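Local coordinates for protein lectin (PDB 4HR6) that is the ribosome-inactivating-protein-like chain of a nontoxic, three-chain, carbohydrate-binding seed lectin, a homologue of type II ribosome-inactivating proteins, at residues N62-T66 and F67-E71; V114-A117 and S118-R121; W150-I153 and S154-Q158. All blocks are in the same frame, centred on the assembly; numbering follows the deposited sequence.

Contact 1. Residues N62-T66 and F67-E71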
loop_
_atom_site.group_PDB
_atom_site.type_symbol
_atom_site.label_atom_id
_atom_site.label_comp_id
_atom_site.label_asym_id
_atom_site.label_seq_id
_atom_site.Cartn_x
_atom_site.Cartn_y
_atom_site.Cartn_z
ATOM N N ASN B 62 -13.115 -22.120 -24.232
ATOM C CA ASN B 62 -13.387 -23.254 -23.366
ATOM C C ASN B 62 -12.627 -23.169 -22.044
ATOM O O ASN B 62 -12.244 -24.177 -21.480
ATOM C CB ASN B 62 -13.101 -24.577 -24.089
ATOM C CG ASN B 62 -11.658 -24.704 -24.540
ATOM O OD1 ASN B 62 -10.986 -23.708 -24.850
ATOM N ND2 ASN B 62 -11.174 -25.941 -24.604
ATOM N N PHE B 63 -12.432 -21.946 -21.556
ATOM C CA PHE B 63 -11.933 -21.701 -20.206
ATOM C C PHE B 63 -12.454 -20.342 -19.766
ATOM O O PHE B 63 -12.939 -19.552 -20.594
ATOM C CB PHE B 63 -10.395 -21.712 -20.147
ATOM C CG PHE B 63 -9.736 -20.943 -21.246
ATOM C CD1 PHE B 63 -9.508 -19.603 -21.129
ATOM C CD2 PHE B 63 -9.370 -21.578 -22.418
ATOM C CE1 PHE B 63 -8.903 -18.898 -22.154
ATOM C CE2 PHE B 63 -8.779 -20.890 -23.449
ATOM C CZ PHE B 63 -8.542 -19.546 -23.322
ATOM N N ASP B 64 -12.369 -20.077 -18.467
ATOM C CA ASP B 64 -12.894 -18.840 -17.927
ATOM C C ASP B 64 -11.756 -17.916 -17.481
ATOM O O ASP B 64 -10.569 -18.236 -17.649
ATOM C CB ASP B 64 -13.986 -19.096 -16.872
ATOM C CG ASP B 64 -13.486 -19.706 -15.609
ATOM O OD1 ASP B 64 -12.413 -19.309 -15.114
ATOM O OD2 ASP B 64 -14.213 -20.554 -15.062
ATOM N N ASN B 65 -12.120 -16.737 -17.005
ATOM C CA ASN B 65 -11.140 -15.712 -16.737
ATOM C C ASN B 65 -10.547 -15.780 -15.338
ATOM O O ASN B 65 -9.893 -14.858 -14.916
ATOM C CB ASN B 65 -11.717 -14.323 -17.032
ATOM C CG ASN B 65 -12.972 -14.024 -16.261
ATOM O OD1 ASN B 65 -13.208 -14.577 -15.211
ATOM N ND2 ASN B 65 -13.768 -13.105 -16.773
ATOM N N THR B 66 -10.804 -16.842 -14.594
ATOM C CA THR B 66 -10.159 -16.983 -13.291
ATOM C C THR B 66 -8.726 -17.456 -13.548
ATOM O O THR B 66 -8.446 -18.146 -14.546
ATOM C CB THR B 66 -10.834 -18.026 -12.406
ATOM O OG1 THR B 66 -10.750 -19.306 -13.046
ATOM C CG2 THR B 66 -12.301 -17.666 -12.133
ATOM N N PHE B 67 -7.823 -17.105 -12.645
ATOM C CA PHE B 67 -6.432 -17.555 -12.775
ATOM C C PHE B 67 -6.307 -19.073 -12.765
ATOM O O PHE B 67 -5.523 -19.638 -13.530
ATOM C CB PHE B 67 -5.563 -16.967 -11.685
ATOM C CG PHE B 67 -5.326 -15.502 -11.830
ATOM C CD1 PHE B 67 -5.709 -14.627 -10.832
ATOM C CD2 PHE B 67 -4.702 -14.996 -12.964
ATOM C CE1 PHE B 67 -5.496 -13.264 -10.971
ATOM C CE2 PHE B 67 -4.478 -13.636 -13.102
ATOM C CZ PHE B 67 -4.886 -12.775 -12.108
ATOM N N LYS B 68 -7.056 -19.737 -11.906
ATOM C CA LYS B 68 -7.016 -21.191 -11.863
ATOM C C LYS B 68 -7.370 -21.790 -13.218
ATOM O O LYS B 68 -6.699 -22.706 -13.699
ATOM C CB LYS B 68 -7.983 -21.740 -10.819
ATOM C CG LYS B 68 -7.414 -21.850 -9.426
ATOM C CD LYS B 68 -8.374 -22.598 -8.505
ATOM C CE LYS B 68 -7.794 -22.757 -7.100
ATOM N NZ LYS B 68 -7.618 -21.451 -6.399
ATOM N N SER B 69 -8.432 -21.282 -13.837
ATOM C CA SER B 69 -8.873 -21.852 -15.107
ATOM C C SER B 69 -7.806 -21.602 -16.169
ATOM O O SER B 69 -7.480 -22.481 -16.983
ATOM C CB SER B 69 -10.225 -21.279 -15.554
ATOM O OG SER B 69 -10.650 -21.888 -16.774
ATOM N N LEU B 70 -7.283 -20.395 -16.182
ATOM C CA LEU B 70 -6.224 -20.056 -17.129
ATOM C C LEU B 70 -4.988 -20.917 -16.948
ATOM O O LEU B 70 -4.394 -21.358 -17.932
ATOM C CB LEU B 70 -5.849 -18.585 -17.012
ATOM C CG LEU B 70 -6.902 -17.673 -17.644
ATOM C CD1 LEU B 70 -6.684 -16.246 -17.222
ATOM C CD2 LEU B 70 -6.848 -17.790 -19.161
ATOM N N GLU B 71 -4.597 -21.134 -15.698
ATOM C CA GLU B 71 -3.406 -21.955 -15.383
ATOM C C GLU B 71 -3.646 -23.409 -15.783
ATOM O O GLU B 71 -2.796 -24.082 -16.395
ATOM C CB GLU B 71 -3.060 -21.848 -13.894
ATOM C CG GLU B 71 -2.383 -20.520 -13.541
ATOM C CD GLU B 71 -2.112 -20.340 -12.048
ATOM O OE1 GLU B 71 -2.711 -21.046 -11.225
ATOM O OE2 GLU B 71 -1.315 -19.461 -11.677
#

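Contact 2. Residues V114-A117 and S118-R121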
loop_
_atom_site.group_PDB
_atom_site.type_symbol
_atom_site.label_atom_id
_atom_site.label_comp_id
_atom_site.label_asym_id
_atom_site.label_seq_id
_atom_site.Cartn_x
_atom_site.Cartn_y
_atom_site.Cartn_z
ATOM N N VAL B 114 -1.208 -5.842 -17.392
ATOM C CA VAL B 114 -2.100 -4.700 -17.593
ATOM C C VAL B 114 -3.079 -4.519 -16.426
ATOM O O VAL B 114 -3.111 -3.462 -15.788
ATOM C CB VAL B 114 -2.880 -4.835 -18.919
ATOM C CG1 VAL B 114 -3.853 -3.686 -19.070
ATOM C CG2 VAL B 114 -1.915 -4.857 -20.099
ATOM N N LEU B 115 -3.869 -5.548 -16.120
ATOM C CA LEU B 115 -4.909 -5.378 -15.132
ATOM C C LEU B 115 -4.340 -5.454 -13.725
ATOM O O LEU B 115 -4.669 -4.638 -12.890
ATOM C CB LEU B 115 -6.034 -6.403 -15.314
ATOM C CG LEU B 115 -6.806 -6.380 -16.628
ATOM C CD1 LEU B 115 -7.918 -7.430 -16.603
ATOM C CD2 LEU B 115 -7.393 -5.003 -16.860
ATOM N N GLU B 116 -3.496 -6.441 -13.453
ATOM C CA GLU B 116 -2.981 -6.610 -12.104
ATOM C C GLU B 116 -2.001 -5.482 -11.737
ATOM O O GLU B 116 -1.961 -5.021 -10.593
ATOM C CB GLU B 116 -2.361 -7.994 -11.950
ATOM C CG GLU B 116 -3.307 -9.152 -12.261
ATOM C CD GLU B 116 -4.531 -9.146 -11.393
ATOM O OE1 GLU B 116 -4.380 -9.352 -10.180
ATOM O OE2 GLU B 116 -5.649 -8.904 -11.908
ATOM N N ALA B 117 -1.240 -5.014 -12.723
ATOM C CA ALA B 117 -0.387 -3.847 -12.523
ATOM C C ALA B 117 -1.200 -2.607 -12.203
ATOM O O ALA B 117 -0.726 -1.754 -11.450
ATOM C CB ALA B 117 0.461 -3.594 -13.740
ATOM N N SER B 118 -2.400 -2.480 -12.790
ATOM C CA SER B 118 -3.242 -1.325 -12.501
ATOM C C SER B 118 -3.746 -1.345 -11.058
ATOM O O SER B 118 -4.014 -0.306 -10.477
ATOM C CB SER B 118 -4.432 -1.258 -13.458
ATOM O OG SER B 118 -3.992 -1.061 -14.804
ATOM N N LYS B 119 -3.902 -2.538 -10.492
ATOM C CA LYS B 119 -4.459 -2.681 -9.153
ATOM C C LYS B 119 -3.424 -2.366 -8.069
ATOM O O LYS B 119 -3.789 -1.886 -6.984
ATOM C CB LYS B 119 -4.956 -4.106 -8.950
ATOM C CG LYS B 119 -6.136 -4.522 -9.811
ATOM C CD LYS B 119 -6.398 -6.013 -9.636
ATOM C CE LYS B 119 -7.609 -6.480 -10.405
ATOM N NZ LYS B 119 -7.736 -7.956 -10.315
ATOM N N PHE B 120 -2.155 -2.687 -8.351
ATOM C CA PHE B 120 -1.087 -2.653 -7.358
ATOM C C PHE B 120 0.171 -1.930 -7.879
ATOM O O PHE B 120 0.730 -2.327 -8.891
ATOM C CB PHE B 120 -0.675 -4.064 -6.963
ATOM C CG PHE B 120 -1.754 -4.855 -6.286
ATOM C CD1 PHE B 120 -2.023 -4.676 -4.940
ATOM C CD2 PHE B 120 -2.508 -5.783 -7.003
ATOM C CE1 PHE B 120 -3.015 -5.410 -4.310
ATOM C CE2 PHE B 120 -3.504 -6.517 -6.384
ATOM C CZ PHE B 120 -3.755 -6.332 -5.031
ATOM N N ARG B 121 0.614 -0.905 -7.149
ATOM C CA ARG B 121 1.871 -0.200 -7.418
ATOM C C ARG B 121 3.077 -1.138 -7.422
ATOM O O ARG B 121 3.937 -1.030 -8.282
ATOM C CB ARG B 121 2.073 0.939 -6.414
ATOM C CG ARG B 121 1.083 2.095 -6.579
ATOM C CD ARG B 121 1.692 3.427 -6.100
ATOM N NE ARG B 121 0.816 4.557 -6.397
ATOM C CZ ARG B 121 -0.195 4.980 -5.626
ATOM N NH1 ARG B 121 -0.480 4.389 -4.465
ATOM N NH2 ARG B 121 -0.930 6.021 -6.017
HETATM O O HOH W 1 -6.536 -9.715 -8.438
#

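Contact 3. Residues W150-I153 and S154-Q158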
loop_
_atom_site.group_PDB
_atom_site.type_symbol
_atom_site.label_atom_id
_atom_site.label_comp_id
_atom_site.label_asym_id
_atom_site.label_seq_id
_atom_site.Cartn_x
_atom_site.Cartn_y
_atom_site.Cartn_z
ATOM N N TRP B 150 -6.722 -9.597 -3.761
ATOM C CA TRP B 150 -7.229 -8.251 -4.070
ATOM C C TRP B 150 -8.673 -8.020 -3.648
ATOM O O TRP B 150 -9.024 -6.952 -3.136
ATOM C CB TRP B 150 -7.112 -7.989 -5.566
ATOM C CG TRP B 150 -7.656 -6.704 -5.990
ATOM C CD1 TRP B 150 -7.171 -5.478 -5.682
ATOM C CD2 TRP B 150 -8.781 -6.486 -6.854
ATOM N NE1 TRP B 150 -7.925 -4.499 -6.291
ATOM C CE2 TRP B 150 -8.926 -5.090 -7.006
ATOM C CE3 TRP B 150 -9.690 -7.335 -7.497
ATOM C CZ2 TRP B 150 -9.937 -4.515 -7.780
ATOM C CZ3 TRP B 150 -10.697 -6.768 -8.271
ATOM C CH2 TRP B 150 -10.804 -5.368 -8.416
ATOM N N SER B 151 -9.522 -9.007 -3.913
ATOM C CA SER B 151 -10.922 -8.917 -3.537
ATOM C C SER B 151 -11.089 -8.789 -2.036
ATOM O O SER B 151 -11.818 -7.942 -1.554
ATOM C CB SER B 151 -11.686 -10.156 -4.014
ATOM O OG SER B 151 -13.046 -10.009 -3.662
ATOM N N GLU B 152 -10.410 -9.660 -1.318
ATOM C CA GLU B 152 -10.435 -9.700 0.134
ATOM C C GLU B 152 -9.829 -8.433 0.763
ATOM O O GLU B 152 -10.365 -7.924 1.744
ATOM C CB GLU B 152 -9.662 -10.930 0.584
ATOM C CG GLU B 152 -9.685 -11.218 2.067
ATOM C CD GLU B 152 -11.074 -11.498 2.622
ATOM O OE1 GLU B 152 -11.972 -11.900 1.864
ATOM O OE2 GLU B 152 -11.258 -11.313 3.841
ATOM N N ILE B 153 -8.720 -7.938 0.201
ATOM C CA ILE B 153 -8.122 -6.667 0.642
ATOM C C ILE B 153 -9.079 -5.531 0.422
ATOM O O ILE B 153 -9.264 -4.699 1.299
ATOM C CB ILE B 153 -6.815 -6.336 -0.119
ATOM C CG1 ILE B 153 -5.692 -7.249 0.342
ATOM C CG2 ILE B 153 -6.389 -4.879 0.054
ATOM C CD1 ILE B 153 -4.496 -7.234 -0.587
ATOM N N SER B 154 -9.680 -5.464 -0.751
ATOM C CA SER B 154 -10.695 -4.440 -0.961
ATOM C C SER B 154 -11.830 -4.505 0.084
ATOM O O SER B 154 -12.279 -3.492 0.571
ATOM C CB SER B 154 -11.315 -4.563 -2.352
ATOM O OG SER B 154 -10.379 -4.481 -3.388
ATOM N N LEU B 155 -12.329 -5.705 0.380
ATOM C CA LEU B 155 -13.378 -5.868 1.392
ATOM C C LEU B 155 -12.906 -5.362 2.754
ATOM O O LEU B 155 -13.638 -4.664 3.438
ATOM C CB LEU B 155 -13.788 -7.345 1.544
ATOM C CG LEU B 155 -14.789 -7.668 2.667
ATOM C CD1 LEU B 155 -16.121 -6.990 2.456
ATOM C CD2 LEU B 155 -15.032 -9.156 2.749
ATOM N N GLN B 156 -11.696 -5.739 3.155
ATOM C CA GLN B 156 -11.204 -5.356 4.462
ATOM C C GLN B 156 -10.949 -3.858 4.590
ATOM O O GLN B 156 -11.142 -3.285 5.662
ATOM C CB GLN B 156 -9.951 -6.151 4.828
ATOM C CG GLN B 156 -10.170 -7.654 4.907
ATOM C CD GLN B 156 -11.315 -8.049 5.823
ATOM O OE1 GLN B 156 -11.625 -7.356 6.792
ATOM N NE2 GLN B 156 -11.963 -9.160 5.504
ATOM N N ILE B 157 -10.538 -3.212 3.503
ATOM C CA ILE B 157 -10.406 -1.761 3.529
ATOM C C ILE B 157 -11.752 -1.118 3.828
ATOM O O ILE B 157 -11.850 -0.216 4.671
ATOM C CB ILE B 157 -9.847 -1.203 2.205
ATOM C CG1 ILE B 157 -8.385 -1.593 2.070
ATOM C CG2 ILE B 157 -9.967 0.325 2.154
ATOM C CD1 ILE B 157 -7.779 -1.240 0.729
ATOM N N GLN B 158 -12.783 -1.547 3.106
ATOM C CA GLN B 158 -14.121 -1.001 3.331
ATOM C C GLN B 158 -14.628 -1.302 4.736
ATOM O O GLN B 158 -15.177 -0.430 5.416
ATOM C CB GLN B 158 -15.088 -1.483 2.265
ATOM C CG GLN B 158 -14.836 -0.800 0.914
ATOM C CD GLN B 158 -15.247 -1.633 -0.295
ATOM O OE1 GLN B 158 -16.379 -2.109 -0.386
ATOM N NE2 GLN B 158 -14.330 -1.787 -1.241
#

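Contact 1. Residues N62-T66 and F67-E71
Thr-66 and Ser-69 meet at the start of helix 67-74, where Thr-66 is the N-cap and the loop ahead of it carries an Asx turn. Thr-66 OG1 accepts from Ser-69 N at 3.1 Å, while the Thr-66 carbonyl takes up Leu-70 N at 3.0 Å in the first full helical turn. With chi1 of 62° the threonine hydroxyl is set between its own N and carbonyl carbon, the place from which it reaches the N-H of Ser-69.

Asp-64 holds that hydroxyl in position. Its OD1 offers the syn lone pair to Thr-66 OG1 at 2.7 Å and is met on the anti side, out of the carboxylate plane, by Thr-66 N at 3.0 Å, which closes the Asx turn. One oxygen thus grips the cap residue twice and probably fixes the rotation of the carboxylate as well. On the buried side, Leu-70 CD2 lies 3.8 Å from Phe-63 CD1, the two side chains running across one another; Leu-70 goes on to pack against Phe-107, Leu-108 and Ile-111 of helix 103-119. Further back, Asn-65 is tied to Asn-43 and Ala-27, joining the loop to the sheet region. Ser-69 reaches back across the loop: its OG accepts from Asp-64 N at 3.0 Å in a nearly straight bond, N-H...O 166°.

Contact 2. Residues V114-A117 and S118-R121
Ser-118 and Val-114 form the compact side of this last stretch of helix 103-119. The Val-114 carbonyl oxygen receives two donors from the same serine: OG at 2.7 Å, almost in line with the C=O bond, and the backbone N at 3.2 Å, standing well above the carbonyl plane. A chi1 of -64° lays the hydroxyl back along the helix toward this oxygen. The neighbouring backbone is less regular. A wider pi-type turn spans 114-116, and within these two segments Lys-119 N makes weak bonds to Leu-115 O and Glu-116 O. Phe-120 N closes the final turn on Glu-116 O at 3.2 Å, and the same oxygen lies 3.7 Å from Phe-120 CD2, at the ring edge. Another lectin chain packs here too, its Arg-21 bonding to Ser-118 O.

A polar side, still buried but bridged by water, is formed where Glu-116 and Lys-119 run side by side. The glutamate bends at CG, chi2 -59°, and the lysine stays extended, which brings NZ to Glu-116 OE2 at 2.8 Å in a salt bridge on the syn side, somewhat out of the carboxylate plane. One water links the pair a second time: it donates to Glu-116 OE1 and accepts from Lys-119 NZ, each at 2.8 Å. A glutamate followed three residues on by a basic residue, an arginine in active relatives and here Lys-119, with Trp-150 alongside, is characteristic of the N-glycosidase site of the ribosome-inactivating protein fold, of which this is probably the counterpart.

Contact 3. Residues W150-I153 and S154-Q158
Gln-156 folds back along the helix onto Glu-152, and every carbon of its chain has a neighbour there. CB sits 3.6 Å from Glu-152 O, and CG comes closer to the same carbonyl oxygen, at 3.2 Å. From CG the chain bends, chi2 -53°, and CD lies 3.8 Å from Glu-152 OE2. At the tip NE2 donates to Glu-152 OE2 at 2.8 Å. The acceptor lies close to the amide plane of the glutamine, but the donor comes from above the carboxylate, 43° out of its plane, and the two flat groups are inclined by 40°. The other amide atom, Gln-156 OE1, accepts from Gly-168 N, so both ends of the amide are bonded and its rotation is set. Glu-152 OE1 in turn binds Asn-1 of another lectin chain, which places the pair at a subunit boundary.

This glutamate-glutamine pair, four residues apart, lies on one side of helix 141-159, which in the ribosome-inactivating protein fold leads toward the antiparallel hairpin 166-185. Just beyond a kink at residues 151 and 152, Ser-154 ties itself to the preceding turn. Its OG donates to Trp-150 O at 2.8 Å and its N reaches that oxygen at 2.9 Å, the two donors arriving from opposite faces of the carbonyl plane. The hydroxyl also accepts from Leu-199 N and stands over one face of the Trp-150 indole, displaced toward the rim, while Trp-150 NE1 is spent on Leu-197 O. One turn of helix links Ile-153 and Ile-157: CG2 of the first meets CD1 of the second at 4.0 Å, and Ile-153 also packs on Val-171 of strand 166-174.

Contacts 1, 2 and 3 follow in that order along the chain, at the start of helix 67-74, the end of helix 103-119 and the later part of helix 141-159. Contact 2 touches both of the others, the three centres forming a triangle: its centre is about 18 Å from that of contact 1 and about 15 Å from that of contact 3, whereas contacts 1 and 3 are about 22 Å apart and do not touch. Phe-67 CZ reaches Glu-116 CD at 3.7 Å, and Lys-119 NZ lies 3.5 Å from Trp-150 CE3 in a cation-pi pair. Three helices thus converge on the Glu-116 and Lys-119 region, probably the counterpart of the ribosome-inactivating protein active-site cleft.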